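Local coordinates for monomethylamine corrinoid protein 1 (Methanosarcina barkeri, PDB 3EZX) that carries methyl groups on a corrinoid cofactor between the proteins MtmB and MtbA in methanogenesis from methylamine, at residues A[101-106]-A[153-158]. Sequence-based numbering, arbitrary orientation.
Sequences EGDIHD and ALMTTS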
ATOM      1  N   GLU A 101       9.382  -7.273  -7.577  1.00 41.52           N
ATOM      2  CA  GLU A 101       9.340  -8.425  -8.477  1.00 38.69           C
ATOM      3  C   GLU A 101       8.991  -9.712  -7.745  1.00 27.13           C
ATOM      4  O   GLU A 101       9.528  -9.989  -6.676  1.00 23.81           O
ATOM      5  CB  GLU A 101      10.694  -8.603  -9.168  1.00 35.84           C
ATOM      6  CG  GLU A 101      10.699  -9.655 -10.263  1.00 42.10           C
ATOM      7  CD  GLU A 101      12.067  -9.819 -10.896  1.00 56.46           C
ATOM      8  OE1 GLU A 101      12.712  -8.787 -11.173  1.00 52.42           O
ATOM      9  OE2 GLU A 101      12.493 -10.973 -11.124  1.00 62.17           O
ATOM     10  N   GLY A 102       8.095 -10.496  -8.338  1.00 27.81           N
ATOM     11  CA  GLY A 102       7.694 -11.758  -7.744  1.00 25.29           C
ATOM     12  C   GLY A 102       6.657 -11.620  -6.650  1.00 29.02           C
ATOM     13  O   GLY A 102       6.207 -12.614  -6.089  1.00 37.74           O
ATOM     14  N   ASP A 103       6.276 -10.383  -6.353  1.00 33.44           N
ATOM     15  CA  ASP A 103       5.297 -10.102  -5.311  1.00 33.18           C
ATOM     16  C   ASP A 103       3.974  -9.682  -5.954  1.00 31.27           C
ATOM     17  O   ASP A 103       3.966  -8.878  -6.883  1.00 33.48           O
ATOM     18  CB  ASP A 103       5.817  -8.965  -4.425  1.00 23.09           C
ATOM     19  CG  ASP A 103       5.229  -8.995  -3.021  1.00 36.51           C
ATOM     20  OD1 ASP A 103       4.012  -9.237  -2.881  1.00 21.41           O
ATOM     21  OD2 ASP A 103       5.989  -8.764  -2.053  1.00 22.94           O
ATOM     22  N   ILE A 104       2.856 -10.218  -5.475  1.00 27.32           N
ATOM     23  CA  ILE A 104       1.568  -9.831  -6.047  1.00 33.83           C
ATOM     24  C   ILE A 104       0.626  -9.234  -5.016  1.00 24.65           C
ATOM     25  O   ILE A 104      -0.529  -8.947  -5.320  1.00 40.81           O
ATOM     26  CB  ILE A 104       0.851 -11.006  -6.744  1.00 25.79           C
ATOM     27  CG1 ILE A 104       0.378 -12.024  -5.711  1.00 18.93           C
ATOM     28  CG2 ILE A 104       1.780 -11.632  -7.766  1.00 27.09           C
ATOM     29  CD1 ILE A 104      -0.340 -13.203  -6.314  1.00 23.06           C
ATOM     30  N   HIS A 105       1.117  -9.062  -3.794  1.00 24.60           N
ATOM     31  CA  HIS A 105       0.312  -8.454  -2.744  1.00 25.55           C
ATOM     32  C   HIS A 105       0.102  -7.024  -3.221  1.00 22.31           C
ATOM     33  O   HIS A 105       1.068  -6.284  -3.398  1.00 28.59           O
ATOM     34  CB  HIS A 105       1.066  -8.441  -1.404  1.00 32.82           C
ATOM     35  CG  HIS A 105       1.313  -9.802  -0.821  1.00 34.89           C
ATOM     36  ND1 HIS A 105       2.333 -10.643  -1.208  1.00 35.94           N
ATOM     37  CD2 HIS A 105       0.647 -10.468   0.156  1.00 28.65           C
ATOM     38  CE1 HIS A 105       2.254 -11.762  -0.469  1.00 27.60           C
ATOM     39  NE2 HIS A 105       1.244 -11.706   0.377  1.00 26.33           N
ATOM     40  N   ASP A 106      -1.146  -6.626  -3.432  1.00 19.79           N
ATOM     41  CA  ASP A 106      -1.403  -5.279  -3.911  1.00 26.22           C
ATOM     42  C   ASP A 106      -2.374  -4.450  -3.076  1.00 23.13           C
ATOM     43  O   ASP A 106      -2.530  -3.257  -3.313  1.00 33.31           O
ATOM     44  CB  ASP A 106      -1.881  -5.334  -5.367  1.00 28.48           C
ATOM     45  CG  ASP A 106      -3.264  -5.939  -5.512  1.00 33.47           C
ATOM     46  OD1 ASP A 106      -3.756  -6.548  -4.541  1.00 37.07           O
ATOM     47  OD2 ASP A 106      -3.856  -5.809  -6.604  1.00 37.96           O
ATOM     48  N   ALA A 153       6.483  -4.344  -0.930  1.00 35.57           N
ATOM     49  CA  ALA A 153       7.030  -5.686  -0.818  1.00 37.67           C
ATOM     50  C   ALA A 153       6.560  -6.264   0.514  1.00 41.28           C
ATOM     51  O   ALA A 153       6.904  -5.752   1.580  1.00 48.83           O
ATOM     52  CB  ALA A 153       8.549  -5.642  -0.880  1.00 21.66           C
ATOM     53  N   LEU A 154       5.753  -7.316   0.454  1.00 37.64           N
ATOM     54  CA  LEU A 154       5.247  -7.939   1.671  1.00 42.29           C
ATOM     55  C   LEU A 154       5.958  -9.240   1.981  1.00 34.95           C
ATOM     56  O   LEU A 154       5.621  -9.938   2.937  1.00 35.21           O
ATOM     57  CB  LEU A 154       3.739  -8.175   1.570  1.00 33.14           C
ATOM     58  CG  LEU A 154       2.897  -6.939   1.899  1.00 38.37           C
ATOM     59  CD1 LEU A 154       3.201  -5.812   0.918  1.00 49.67           C
ATOM     60  CD2 LEU A 154       1.433  -7.311   1.842  1.00 60.47           C
ATOM     61  N   MET A 155       6.951  -9.560   1.164  1.00 37.50           N
ATOM     62  CA  MET A 155       7.731 -10.764   1.365  1.00 39.29           C
ATOM     63  C   MET A 155       9.204 -10.397   1.398  1.00 48.35           C
ATOM     64  O   MET A 155       9.679  -9.631   0.559  1.00 53.40           O
ATOM     65  CB  MET A 155       7.467 -11.766   0.247  1.00 46.83           C
ATOM     66  CG  MET A 155       6.022 -12.216   0.161  1.00 38.66           C
ATOM     67  SD  MET A 155       5.866 -13.687  -0.844  1.00 42.77           S
ATOM     68  CE  MET A 155       6.235 -13.016  -2.460  1.00 44.78           C
ATOM     69  N   THR A 156       9.918 -10.934   2.382  1.00 50.66           N
ATOM     70  CA  THR A 156      11.341 -10.667   2.536  1.00 50.56           C
ATOM     71  C   THR A 156      12.107 -10.971   1.256  1.00 46.32           C
ATOM     72  O   THR A 156      12.965 -10.193   0.841  1.00 43.22           O
ATOM     73  CB  THR A 156      11.945 -11.509   3.681  1.00 59.13           C
ATOM     74  OG1 THR A 156      11.610 -12.889   3.489  1.00 49.28           O
ATOM     75  CG2 THR A 156      11.415 -11.035   5.033  1.00 55.55           C
ATOM     76  N   THR A 157      11.786 -12.102   0.634  1.00 39.36           N
ATOM     77  CA  THR A 157      12.445 -12.521  -0.599  1.00 46.22           C
ATOM     78  C   THR A 157      12.344 -11.451  -1.686  1.00 49.54           C
ATOM     79  O   THR A 157      13.293 -11.229  -2.435  1.00 54.81           O
ATOM     80  CB  THR A 157      11.833 -13.832  -1.138  1.00 55.19           C
ATOM     81  OG1 THR A 157      11.760 -14.796  -0.080  1.00 65.81           O
ATOM     82  CG2 THR A 157      12.685 -14.396  -2.264  1.00 39.39           C
ATOM     83  N   SER A 158      11.194 -10.787  -1.766  1.00 48.78           N
ATOM     84  CA  SER A 158      10.980  -9.744  -2.766  1.00 49.80           C
ATOM     85  C   SER A 158      11.500  -8.391  -2.283  1.00 39.79           C
ATOM     86  O   SER A 158      11.861  -7.534  -3.084  1.00 50.41           O
ATOM     87  CB  SER A 158       9.489  -9.629  -3.101  1.00 55.88           C
ATOM     88  OG  SER A 158       8.748  -9.173  -1.980  1.00 66.16           O
TER
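Leu154 CB lies over one face of the His105 imidazole, 4.0 Å from the ring centroid and 19° off the ring normal, a CH-pi contact, while Leu154 CD2 packs against CB and CG of His105. His105 and Asp103 have the most surface buried by residues 153-158, 75 and 61 Å² respectively. Met155 comes from another direction, its SD at the ring edge and its CG 3.8 Å from His105 CE1. Asp103 helps fix the rotation of the ring: its OD1 accepts from His105 ND1 (2.8 Å) only 9° out of the ring plane. The same OD1 also takes the backbone N of His105 (3.0 Å), closing an Asx turn, so one oxygen holds both the ring and its main chain. With CG anti to the backbone N (chi1 -155°), the carboxylate of Asp103 reaches across to residues 153-158, where OD2 receives Leu154 N at 2.9 Å. Ser158 OG lies 2.8 Å from Asp103 OD2 and 2.7 Å from Met155 O, two acceptors for a single proton. With an alanine in place of Asp103, His105 ND1 and Leu154 N would probably lose their carboxylate acceptor, and the imidazole's orientation would be less firmly fixed.

His105 NE2 coordinates the cobalt of the bound 5-hydroxybenzimidazolylcobamide, which makes Asp103 a second-shell residue; the ND1 bond is likely to make the ligating nitrogen more electron-rich. The arrangement is consistent with the His-Asp-Ser relay known from cobalamin-dependent methionine synthase. Here the loop between strand 94-99 and helix 107-118 meets the turn that follows strand 147-152 and enters helix 156-159, two neighbouring parallel strands of the sheet thus presenting their C-terminal loops to the corrinoid.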